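Local atomic coordinates of photoreceptor-histidine kinase BphP (Stigmatella aurantiaca DW4/3-1, PDB entry 6BAF), a protein that senses light through a bound bilin (biliverdin-type) chromophore and, as a phytochrome-type sensor histidine kinase, probably passes the signal on by phosphorylation. Residues M251-S256 and S272-S277; G155-I160 and D178-P183; N205-I210 and M257-M262. All coordinates share one frame; numbering follows the deposited sequence.

Interaction 1: residues M251-S256 and S272-S277. With BLR (3-[5-[(Z)-(4-ethenyl-3-methyl-5-oxidanylidene-pyrrol-2-ylidene)methyl]-2-[[5-[(Z)-(3-ethenyl-4-methyl-5-oxidanylidene-pyrrol-2-ylidene)methyl]-3-(3-hydroxy-3-oxopropyl)-4-methyl-1H-pyrrol-2-yl]methyl]-4-methyl-1H-pyrrol-3-yl]propanoic acid), chain B.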
loop_
_atom_site.group_PDB
_atom_site.type_symbol
_atom_site.label_atom_id
_atom_site.label_comp_id
_atom_site.label_asym_id
_atom_site.label_seq_id
_atom_site.Cartn_x
_atom_site.Cartn_y
_atom_site.Cartn_z
ATOM N N MET A 251 20.953 5.931 27.490
ATOM C CA MET A 251 19.994 4.871 27.597
ATOM C C MET A 251 20.551 3.557 27.042
ATOM O O MET A 251 19.910 2.517 27.199
ATOM C CB MET A 251 18.744 5.329 26.869
ATOM C CG MET A 251 17.515 4.730 27.351
ATOM S SD MET A 251 16.243 5.490 26.373
ATOM C CE MET A 251 15.515 4.083 25.582
ATOM N N GLY A 252 21.721 3.590 26.401
ATOM C CA GLY A 252 22.256 2.429 25.717
ATOM C C GLY A 252 21.670 2.113 24.355
ATOM O O GLY A 252 21.710 0.952 23.944
ATOM N N VAL A 253 21.151 3.113 23.630
ATOM C CA VAL A 253 20.446 2.926 22.358
ATOM C C VAL A 253 21.354 3.397 21.241
ATOM O O VAL A 253 21.909 4.494 21.328
ATOM C CB VAL A 253 19.116 3.695 22.353
ATOM C CG1 VAL A 253 18.559 3.821 20.939
ATOM C CG2 VAL A 253 18.117 2.987 23.263
ATOM N N GLN A 254 21.527 2.577 20.194
ATOM C CA GLN A 254 22.414 2.900 19.079
ATOM C C GLN A 254 21.684 3.463 17.862
ATOM O O GLN A 254 22.331 4.023 16.960
ATOM C CB GLN A 254 23.195 1.650 18.642
ATOM C CG GLN A 254 24.251 1.912 17.583
ATOM C CD GLN A 254 25.356 2.828 18.082
ATOM O OE1 GLN A 254 25.860 2.652 19.186
ATOM N NE2 GLN A 254 25.717 3.826 17.282
ATOM N N ALA A 255 20.363 3.321 17.801
ATOM C CA ALA A 255 19.593 3.757 16.650
ATOM C C ALA A 255 18.139 3.834 17.074
ATOM O O ALA A 255 17.711 3.155 18.016
ATOM C CB ALA A 255 19.786 2.817 15.438
ATOM N N SER A 256 17.372 4.661 16.367
ATOM C CA SER A 256 16.011 4.969 16.792
ATOM C C SER A 256 15.146 5.281 15.581
ATOM O O SER A 256 15.648 5.770 14.571
ATOM C CB SER A 256 16.004 6.197 17.703
ATOM O OG SER A 256 14.767 6.296 18.343
ATOM N N SER A 272 7.548 4.195 18.942
ATOM C CA SER A 272 8.963 4.472 19.146
ATOM C C SER A 272 9.732 3.172 19.063
ATOM O O SER A 272 9.421 2.235 19.795
ATOM C CB SER A 272 9.205 5.144 20.535
ATOM O OG SER A 272 10.618 5.299 20.762
ATOM N N CYS A 273 10.743 3.116 18.194
ATOM C CA CYS A 273 11.586 1.938 18.019
ATOM C C CYS A 273 13.003 2.278 18.388
ATOM O O CYS A 273 13.481 3.383 18.084
ATOM C CB CYS A 273 11.613 1.412 16.568
ATOM S SG CYS A 273 9.951 1.259 15.899
ATOM N N THR A 274 13.686 1.309 19.000
ATOM C CA THR A 274 15.055 1.523 19.440
ATOM C C THR A 274 15.851 0.253 19.209
ATOM O O THR A 274 15.327 -0.867 19.292
ATOM C CB THR A 274 15.115 1.947 20.936
ATOM O OG1 THR A 274 14.270 1.092 21.708
ATOM C CG2 THR A 274 14.582 3.391 21.122
ATOM N N GLN A 275 17.116 0.447 18.897
ATOM C CA GLN A 275 18.069 -0.625 18.679
ATOM C C GLN A 275 19.097 -0.538 19.791
ATOM O O GLN A 275 19.694 0.525 19.983
ATOM C CB GLN A 275 18.758 -0.463 17.329
ATOM C CG GLN A 275 19.560 -1.675 16.909
ATOM C CD GLN A 275 18.677 -2.818 16.406
ATOM O OE1 GLN A 275 17.449 -2.830 16.582
ATOM N NE2 GLN A 275 19.300 -3.763 15.745
ATOM N N VAL A 276 19.278 -1.620 20.544
ATOM C CA VAL A 276 20.355 -1.636 21.530
ATOM C C VAL A 276 21.634 -2.147 20.882
ATOM O O VAL A 276 22.726 -1.720 21.258
ATOM C CB VAL A 276 19.957 -2.465 22.767
ATOM C CG1 VAL A 276 18.575 -2.049 23.258
ATOM C CG2 VAL A 276 19.909 -3.902 22.440
ATOM N N SER A 277 21.486 -2.994 19.859
ATOM C CA SER A 277 22.522 -3.661 19.074
ATOM C C SER A 277 23.460 -2.687 18.398
ATOM O O SER A 277 24.312 -2.074 19.036
ATOM C CB SER A 277 21.891 -4.529 17.959
ATOM O OG SER A 277 20.945 -5.492 18.448
HETATM C CHA BLR B . 13.231 13.656 21.062
HETATM N NA BLR B . 12.886 11.987 22.936
HETATM C C1A BLR B . 12.780 12.344 21.648
HETATM C C2A BLR B . 12.177 11.323 20.907
HETATM C C3A BLR B . 11.882 10.325 21.764
HETATM C C4A BLR B . 12.343 10.743 23.022
HETATM C CMA BLR B . 11.168 8.996 21.372
HETATM C CAA BLR B . 11.898 11.382 19.404
HETATM C CBA BLR B . 13.140 11.027 18.545
HETATM C CGA BLR B . 13.395 9.512 18.507
HETATM O O1A BLR B . 12.471 8.783 18.041
HETATM O O2A BLR B . 14.489 8.975 18.931
HETATM C CHB BLR B . 12.272 10.054 24.367
HETATM N NB BLR B . 12.829 7.685 23.720
HETATM C C1B BLR B . 12.226 8.770 24.583
HETATM C C2B BLR B . 11.607 8.090 25.746
HETATM C C3B BLR B . 11.766 6.696 25.656
HETATM C C4B BLR B . 12.516 6.359 24.414
HETATM C CMB BLR B . 10.865 8.773 26.900
HETATM O OB BLR B . 12.846 5.298 24.018
HETATM C CAB BLR B . 11.191 5.729 26.704
HETATM C CBB BLR B . 11.223 4.427 26.537
HETATM N NC BLR B . 15.334 14.786 26.039
HETATM C C1C BLR B . 15.609 14.634 27.525
HETATM C C2C BLR B . 15.972 16.001 28.005
HETATM C C3C BLR B . 15.922 16.957 26.958
HETATM C C4C BLR B . 15.534 16.252 25.696
HETATM C CMC BLR B . 16.314 16.281 29.453
HETATM O OC BLR B . 15.565 13.643 28.170
HETATM C CAC BLR B . 16.235 18.461 27.086
HETATM C CBC BLR B . 15.628 19.237 28.002
HETATM C CHD BLR B . 15.399 16.807 24.531
HETATM N ND BLR B . 14.198 14.796 23.177
HETATM C C1D BLR B . 14.835 16.127 23.308
HETATM C C2D BLR B . 14.892 16.804 22.023
HETATM C C3D BLR B . 14.256 15.919 21.054
HETATM C C4D BLR B . 13.791 14.657 21.735
HETATM C CMD BLR B . 15.485 18.197 21.777
HETATM C CAD BLR B . 14.098 16.197 19.574
HETATM C CBD BLR B . 15.220 15.492 18.828
HETATM C CGD BLR B . 15.002 15.995 17.414
HETATM O O1D BLR B . 13.910 15.712 16.813
HETATM O O2D BLR B . 15.874 16.762 16.903
HETATM O O HOH W 1 12.266 6.090 18.990
#

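Interaction 2: residues G155-I160 and D178-P183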
loop_
_atom_site.group_PDB
_atom_site.type_symbol
_atom_site.label_atom_id
_atom_site.label_comp_id
_atom_site.label_asym_id
_atom_site.label_seq_id
_atom_site.Cartn_x
_atom_site.Cartn_y
_atom_site.Cartn_z
ATOM N N GLY A 155 12.882 -4.969 12.119
ATOM C CA GLY A 155 13.973 -5.618 12.818
ATOM C C GLY A 155 14.496 -4.878 14.038
ATOM O O GLY A 155 15.546 -5.249 14.566
ATOM N N PHE A 156 13.810 -3.842 14.502
ATOM C CA PHE A 156 14.272 -3.136 15.690
ATOM C C PHE A 156 14.206 -4.027 16.941
ATOM O O PHE A 156 13.264 -4.805 17.126
ATOM C CB PHE A 156 13.423 -1.871 15.885
ATOM C CG PHE A 156 14.025 -0.616 15.265
ATOM C CD1 PHE A 156 15.145 -0.005 15.835
ATOM C CD2 PHE A 156 13.439 -0.021 14.134
ATOM C CE1 PHE A 156 15.695 1.205 15.299
ATOM C CE2 PHE A 156 13.966 1.178 13.586
ATOM C CZ PHE A 156 15.109 1.784 14.171
ATOM N N ASP A 157 15.187 -3.862 17.832
ATOM C CA ASP A 157 15.184 -4.578 19.110
ATOM C C ASP A 157 13.960 -4.288 19.946
ATOM O O ASP A 157 13.525 -5.158 20.708
ATOM C CB ASP A 157 16.424 -4.223 19.937
ATOM C CG ASP A 157 17.669 -4.805 19.354
ATOM O OD1 ASP A 157 17.550 -5.920 18.821
ATOM O OD2 ASP A 157 18.757 -4.168 19.377
ATOM N N ARG A 158 13.406 -3.073 19.872
ATOM C CA ARG A 158 12.266 -2.737 20.704
ATOM C C ARG A 158 11.346 -1.803 19.943
ATOM O O ARG A 158 11.813 -0.893 19.263
ATOM C CB ARG A 158 12.734 -2.092 22.037
ATOM C CG ARG A 158 11.606 -1.620 23.017
ATOM C CD ARG A 158 12.188 -1.291 24.491
ATOM N NE ARG A 158 13.429 -0.579 24.311
ATOM C CZ ARG A 158 14.580 -0.827 24.907
ATOM N NH1 ARG A 158 15.612 -0.078 24.557
ATOM N NH2 ARG A 158 14.699 -1.754 25.856
ATOM N N ALA A 159 10.040 -1.990 20.090
ATOM C CA ALA A 159 9.057 -1.069 19.553
ATOM C C ALA A 159 8.007 -0.889 20.626
ATOM O O ALA A 159 7.502 -1.881 21.158
ATOM C CB ALA A 159 8.400 -1.587 18.252
ATOM N N ILE A 160 7.664 0.365 20.946
ATOM C CA ILE A 160 6.663 0.642 21.959
ATOM C C ILE A 160 5.622 1.577 21.381
ATOM O O ILE A 160 5.857 2.263 20.381
ATOM C CB ILE A 160 7.290 1.251 23.240
ATOM C CG1 ILE A 160 7.929 2.626 22.925
ATOM C CG2 ILE A 160 8.343 0.290 23.801
ATOM C CD1 ILE A 160 8.185 3.530 24.204
ATOM N N ASP A 178 12.893 -7.882 21.367
ATOM C CA ASP A 178 13.861 -8.947 21.532
ATOM C C ASP A 178 14.152 -9.141 23.020
ATOM O O ASP A 178 13.932 -8.237 23.831
ATOM C CB ASP A 178 15.143 -8.590 20.790
ATOM C CG ASP A 178 16.030 -9.794 20.551
ATOM O OD1 ASP A 178 15.702 -10.588 19.632
ATOM O OD2 ASP A 178 17.047 -9.940 21.278
ATOM N N ALA A 179 14.672 -10.329 23.386
ATOM C CA ALA A 179 14.957 -10.603 24.799
ATOM C C ALA A 179 16.210 -9.877 25.286
ATOM O O ALA A 179 16.370 -9.675 26.493
ATOM C CB ALA A 179 15.092 -12.105 25.040
ATOM N N ARG A 180 17.073 -9.446 24.371
ATOM C CA ARG A 180 18.245 -8.607 24.634
ATOM C C ARG A 180 17.912 -7.181 25.110
ATOM O O ARG A 180 18.800 -6.465 25.606
ATOM C CB ARG A 180 19.076 -8.580 23.340
ATOM C CG ARG A 180 19.663 -7.235 22.923
ATOM C CD ARG A 180 20.414 -7.376 21.606
ATOM N NE ARG A 180 19.543 -8.062 20.659
ATOM C CZ ARG A 180 19.899 -8.411 19.422
ATOM N NH1 ARG A 180 21.130 -8.134 18.985
ATOM N NH2 ARG A 180 19.026 -9.045 18.633
ATOM N N ALA A 181 16.674 -6.736 24.965
ATOM C CA ALA A 181 16.298 -5.375 25.298
ATOM C C ALA A 181 15.522 -5.399 26.605
ATOM O O ALA A 181 14.564 -6.178 26.745
ATOM C CB ALA A 181 15.466 -4.750 24.171
ATOM N N ASP A 182 15.947 -4.565 27.559
ATOM C CA ASP A 182 15.211 -4.412 28.809
ATOM C C ASP A 182 13.769 -4.002 28.536
ATOM O O ASP A 182 13.492 -3.255 27.591
ATOM C CB ASP A 182 15.851 -3.354 29.700
ATOM C CG ASP A 182 17.311 -3.642 30.018
ATOM O OD1 ASP A 182 17.725 -4.815 29.979
ATOM O OD2 ASP A 182 18.048 -2.671 30.312
ATOM N N PRO A 183 12.833 -4.441 29.384
ATOM C CA PRO A 183 11.414 -4.081 29.226
ATOM C C PRO A 183 11.114 -2.711 29.814
ATOM O O PRO A 183 11.284 -2.496 31.019
ATOM C CB PRO A 183 10.685 -5.182 30.010
ATOM C CG PRO A 183 11.692 -5.554 31.096
ATOM C CD PRO A 183 13.047 -5.441 30.449
#

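Interaction 3: residues N205-I210 and M257-M262. With BLR (3-[5-[(Z)-(4-ethenyl-3-methyl-5-oxidanylidene-pyrrol-2-ylidene)methyl]-2-[[5-[(Z)-(3-ethenyl-4-methyl-5-oxidanylidene-pyrrol-2-ylidene)methyl]-3-(3-hydroxy-3-oxopropyl)-4-methyl-1H-pyrrol-2-yl]methyl]-4-methyl-1H-pyrrol-3-yl]propanoic acid), chain B.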
loop_
_atom_site.group_PDB
_atom_site.type_symbol
_atom_site.label_atom_id
_atom_site.label_comp_id
_atom_site.label_asym_id
_atom_site.label_seq_id
_atom_site.Cartn_x
_atom_site.Cartn_y
_atom_site.Cartn_z
ATOM N N ASN A 205 5.407 16.666 11.140
ATOM C CA ASN A 205 6.291 15.756 10.428
ATOM C C ASN A 205 6.207 14.434 11.196
ATOM O O ASN A 205 6.727 14.331 12.323
ATOM C CB ASN A 205 7.724 16.313 10.382
ATOM C CG ASN A 205 8.658 15.377 9.662
ATOM O OD1 ASN A 205 8.274 14.253 9.406
ATOM N ND2 ASN A 205 9.868 15.814 9.316
ATOM N N TRP A 206 5.558 13.424 10.603
ATOM C CA TRP A 206 5.104 12.261 11.366
ATOM C C TRP A 206 6.115 11.123 11.452
ATOM O O TRP A 206 5.820 10.106 12.092
ATOM C CB TRP A 206 3.791 11.741 10.785
ATOM C CG TRP A 206 2.696 12.732 10.906
ATOM C CD1 TRP A 206 2.622 13.803 11.791
ATOM C CD2 TRP A 206 1.498 12.767 10.127
ATOM N NE1 TRP A 206 1.431 14.483 11.604
ATOM C CE2 TRP A 206 0.733 13.873 10.581
ATOM C CE3 TRP A 206 0.997 11.970 9.079
ATOM C CZ2 TRP A 206 -0.498 14.202 10.014
ATOM C CZ3 TRP A 206 -0.231 12.294 8.518
ATOM C CH2 TRP A 206 -0.972 13.389 8.995
ATOM N N LEU A 207 7.311 11.274 10.906
ATOM C CA LEU A 207 8.298 10.198 10.908
ATOM C C LEU A 207 9.682 10.772 11.158
ATOM O O LEU A 207 10.018 11.822 10.616
ATOM C CB LEU A 207 8.282 9.449 9.544
ATOM C CG LEU A 207 9.543 8.636 9.175
ATOM C CD1 LEU A 207 9.598 7.381 9.966
ATOM C CD2 LEU A 207 9.671 8.389 7.648
ATOM N N ARG A 208 10.479 10.114 11.993
ATOM C CA ARG A 208 11.874 10.494 12.148
ATOM C C ARG A 208 12.675 9.223 12.321
ATOM O O ARG A 208 12.209 8.265 12.952
ATOM C CB ARG A 208 12.092 11.439 13.347
ATOM C CG ARG A 208 11.604 10.878 14.659
ATOM C CD ARG A 208 10.754 11.898 15.394
ATOM N NE ARG A 208 9.549 12.325 14.653
ATOM C CZ ARG A 208 8.330 11.856 14.910
ATOM N NH1 ARG A 208 7.275 12.299 14.215
ATOM N NH2 ARG A 208 8.173 10.903 15.847
ATOM N N ILE A 209 13.875 9.212 11.772
ATOM C CA ILE A 209 14.748 8.054 11.895
ATOM C C ILE A 209 16.179 8.513 12.143
ATOM O O ILE A 209 16.686 9.435 11.482
ATOM C CB ILE A 209 14.658 7.113 10.667
ATOM C CG1 ILE A 209 15.456 5.833 10.973
ATOM C CG2 ILE A 209 15.153 7.787 9.392
ATOM C CD1 ILE A 209 15.218 4.714 10.010
ATOM N N ILE A 210 16.828 7.856 13.105
ATOM C CA ILE A 210 18.239 8.047 13.432
ATOM C C ILE A 210 18.907 6.684 13.288
ATOM O O ILE A 210 18.904 5.902 14.245
ATOM C CB ILE A 210 18.393 8.605 14.854
ATOM C CG1 ILE A 210 17.510 9.834 15.024
ATOM C CG2 ILE A 210 19.887 8.876 15.205
ATOM C CD1 ILE A 210 17.264 10.206 16.484
ATOM N N MET A 257 13.839 5.073 15.713
ATOM C CA MET A 257 12.874 5.554 14.737
ATOM C C MET A 257 11.574 5.770 15.481
ATOM O O MET A 257 11.215 4.941 16.318
ATOM C CB MET A 257 12.684 4.542 13.576
ATOM C CG MET A 257 11.630 4.958 12.531
ATOM S SD MET A 257 11.323 3.715 11.186
ATOM C CE MET A 257 10.286 2.552 12.083
ATOM N N SER A 258 10.874 6.881 15.227
ATOM C CA SER A 258 9.551 7.033 15.816
ATOM C C SER A 258 8.584 7.592 14.779
ATOM O O SER A 258 8.976 8.178 13.764
ATOM C CB SER A 258 9.550 7.897 17.104
ATOM O OG SER A 258 10.195 9.156 16.894
ATOM N N ILE A 259 7.307 7.359 15.049
ATOM C CA ILE A 259 6.202 7.717 14.182
ATOM C C ILE A 259 5.146 8.362 15.057
ATOM O O ILE A 259 4.795 7.822 16.112
ATOM C CB ILE A 259 5.656 6.474 13.440
ATOM C CG1 ILE A 259 6.744 5.960 12.502
ATOM C CG2 ILE A 259 4.416 6.813 12.600
ATOM C CD1 ILE A 259 6.628 4.473 12.227
ATOM N N SER A 260 4.627 9.510 14.623
ATOM C CA SER A 260 3.624 10.230 15.396
ATOM C C SER A 260 2.268 9.553 15.281
ATOM O O SER A 260 1.857 9.142 14.196
ATOM C CB SER A 260 3.496 11.672 14.899
ATOM O OG SER A 260 4.781 12.298 14.798
ATOM N N LEU A 261 1.546 9.484 16.392
ATOM C CA LEU A 261 0.164 9.058 16.388
ATOM C C LEU A 261 -0.673 10.293 16.617
ATOM O O LEU A 261 -0.433 11.035 17.576
ATOM C CB LEU A 261 -0.085 8.007 17.463
ATOM C CG LEU A 261 0.769 6.755 17.270
ATOM C CD1 LEU A 261 0.577 5.779 18.407
ATOM C CD2 LEU A 261 0.424 6.058 15.912
ATOM N N MET A 262 -1.635 10.530 15.736
ATOM C CA MET A 262 -2.427 11.747 15.764
ATOM C C MET A 262 -3.876 11.418 16.083
ATOM O O MET A 262 -4.397 10.382 15.661
ATOM C CB MET A 262 -2.328 12.467 14.423
ATOM C CG MET A 262 -0.886 12.854 14.034
ATOM S SD MET A 262 -0.246 14.213 15.107
ATOM C CE MET A 262 -1.362 15.555 14.639
HETATM C CHA BLR B . 13.231 13.656 21.062
HETATM N NA BLR B . 12.886 11.987 22.936
HETATM C C1A BLR B . 12.780 12.344 21.648
HETATM C C2A BLR B . 12.177 11.323 20.907
HETATM C C3A BLR B . 11.882 10.325 21.764
HETATM C C4A BLR B . 12.343 10.743 23.022
HETATM C CMA BLR B . 11.168 8.996 21.372
HETATM C CAA BLR B . 11.898 11.382 19.404
HETATM C CBA BLR B . 13.140 11.027 18.545
HETATM C CGA BLR B . 13.395 9.512 18.507
HETATM O O1A BLR B . 12.471 8.783 18.041
HETATM O O2A BLR B . 14.489 8.975 18.931
HETATM C CHB BLR B . 12.272 10.054 24.367
HETATM N NB BLR B . 12.829 7.685 23.720
HETATM C C1B BLR B . 12.226 8.770 24.583
HETATM C C2B BLR B . 11.607 8.090 25.746
HETATM C C3B BLR B . 11.766 6.696 25.656
HETATM C C4B BLR B . 12.516 6.359 24.414
HETATM C CMB BLR B . 10.865 8.773 26.900
HETATM O OB BLR B . 12.846 5.298 24.018
HETATM C CAB BLR B . 11.191 5.729 26.704
HETATM C CBB BLR B . 11.223 4.427 26.537
HETATM N NC BLR B . 15.334 14.786 26.039
HETATM C C1C BLR B . 15.609 14.634 27.525
HETATM C C2C BLR B . 15.972 16.001 28.005
HETATM C C3C BLR B . 15.922 16.957 26.958
HETATM C C4C BLR B . 15.534 16.252 25.696
HETATM C CMC BLR B . 16.314 16.281 29.453
HETATM O OC BLR B . 15.565 13.643 28.170
HETATM C CAC BLR B . 16.235 18.461 27.086
HETATM C CBC BLR B . 15.628 19.237 28.002
HETATM C CHD BLR B . 15.399 16.807 24.531
HETATM N ND BLR B . 14.198 14.796 23.177
HETATM C C1D BLR B . 14.835 16.127 23.308
HETATM C C2D BLR B . 14.892 16.804 22.023
HETATM C C3D BLR B . 14.256 15.919 21.054
HETATM C C4D BLR B . 13.791 14.657 21.735
HETATM C CMD BLR B . 15.485 18.197 21.777
HETATM C CAD BLR B . 14.098 16.197 19.574
HETATM C CBD BLR B . 15.220 15.492 18.828
HETATM C CGD BLR B . 15.002 15.995 17.414
HETATM O O1D BLR B . 13.910 15.712 16.813
HETATM O O2D BLR B . 15.874 16.762 16.903
#

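Interaction 1: residues M251-S256 and S272-S277
Ala255 and Gln275 form an antiparallel hydrogen-bonded pair at the open end of the hairpin of strands 255-263 and 266-275. Gln275 N donates to Ala255 O at 2.9 Å, but Gln275 O turns to Gln254 N, at 2.8 Å and with a C=O...N angle of 167°. Gln275 O thus pairs with Gln254 N rather than Ala255 N, and Ala255 N is buried without a partner. Beyond it, Val253 crosses Thr274 at about a right angle, and its CG1 and CG2 both lie against Thr274 CB.

On the face shared by Ser256 and Thr274, the hairpin meets the bilin chromophore. Ser256 OG stands anti to its own backbone N (chi1 -166°), which carries it to a propionate of the chromophore, where it donates to BLR O2A at 2.8 Å. Water 1 donates to Ser256 OG at 2.6 Å and hydrogen-bonds Ser272 OG at 2.5 Å, bridging the two strands. The same water also hydrogen-bonds the other oxygen of that carboxylate, BLR O1A, at 2.9 Å, although it has more acceptors in reach than protons to give. Thr274 turns CG2 toward the terminal lactam oxygen BLR OB at 3.9 Å, and Met251 brings its CE to 3.3 Å from that oxygen.

Further out, Gln275 OE1 accepts from Asp157 N, and Gln254 NE2 is bound by Asp214 and Thr212. Gly252 ends helix 242-251 in a Schellman motif, from which the chain swings into strand 255-263. This part of the GAF domain therefore offers the chromophore two chemistries: hydroxyls and an ordered water at a propionate, and mainly the methyl groups of Met251 and Thr274 near the lactam oxygen.

Interaction 2: residues G155-I160 and D178-P183
Asp157 meets the other segment through both its backbone and its carboxylate. Its carbonyl O accepts from Asp178 N at 2.9 Å, while OD1 lies over one face of the Arg180 guanidinium, 3.5 Å from Arg180 NE. No N-H points at that oxygen, so the salt bridge rests on charge alone. The carboxylate and guanidinium planes are 41° apart, and OD2 is engaged by Ser277 OG and Val276 N.

Arg180 is held more directly by Asp178, whose OD2 takes Arg180 N at 3.1 Å in an Asx turn and Arg180 NE at 3.2 Å. The two donors reach this oxygen from opposite faces of its carboxylate plane. A type I turn from Asp178 to Ala181 sets the backbone for this arrangement, where the chain leaves strand 170-177 of the GAF sheet.

Asp157 and Arg158 both face Thr274 in a classic beta bulge at the start of strand 158-164. Arg158 begins extended, with CG anti to the backbone N (chi1 178°), and bends only at chi3, which lays its guanidinium beside the loop. There NH2 donates to Asp182 O at 2.6 Å, in the carbonyl plane and on a lone pair, and the oxygen sits at the guanidinium edge. Ala181 CB approaches Arg158 NH2 to 3.5 Å, and Thr274 OG1 accepts from Arg158 NE. Two residues on, Ile160 touches the bilin chromophore.

Interaction 3: residues N205-I210 and M257-M262
Leu207, Ile209, Met257 and Ile259 form the apolar face of an antiparallel strand pair, in which strand 207-210 is one of the two edge strands of the six-stranded GAF sheet within this chain. Leu207 CD1 touches both neighbours, 4.1 Å from Met257 CG and from Ile259 CG1. Ile209 CG1 lies 4.0 Å from Met257 CB as their non-hydrogen-bonded pair brings them side by side. Helix 284-300 lies against this face, touching Leu207, Ile209 and Ile259.

Toward the end of the pairing, Met262 crosses Trp206 at about a right angle. Its CG stands over the indole face, 4.1 Å from the centroid of the five-membered ring, in a CH-pi contact, and SD reaches the same ring obliquely. Trp206 NE1 donates to Gln203 O, and Arg134 of the second subunit also packs on the indole.

The opposite face is polar. Arg208 and Ser258 exchange two backbone bonds, and the arginine, with CG between its backbone N and carbonyl carbon (chi1 57°), folds back over the neighbouring strand, so that Ser258 O lies over one guanidinium face. NH1 donates to Ser260 OG at 2.6 Å and to Asn205 O at 2.8 Å, while Tyr202 adds a cation-pi contact. Arg208 NH2 donates to Ser258 OG at 2.9 Å, and that hydroxyl in turn gives its proton to the propionate oxygen BLR O1A at 2.6 Å.

In the fold
All three interactions reach the six-stranded antiparallel sheet of the GAF domain; interaction 2 joins the start of strand 158-164 to the loop after strand 170-177. It closes along the chain before the other two open, whereas the segments of interactions 1 and 3 alternate and share strand 255-263. The centres of interactions 1 and 2 lie about 8 Å apart, and the two touch where strands 266-275 and 158-164 run side by side. Interaction 3 is centred about 14 Å from interaction 1. Ser256 of interaction 1 and Ser258 of interaction 3, two residues apart, hold the same propionate, so the strand these contacts share also meets the chromophore.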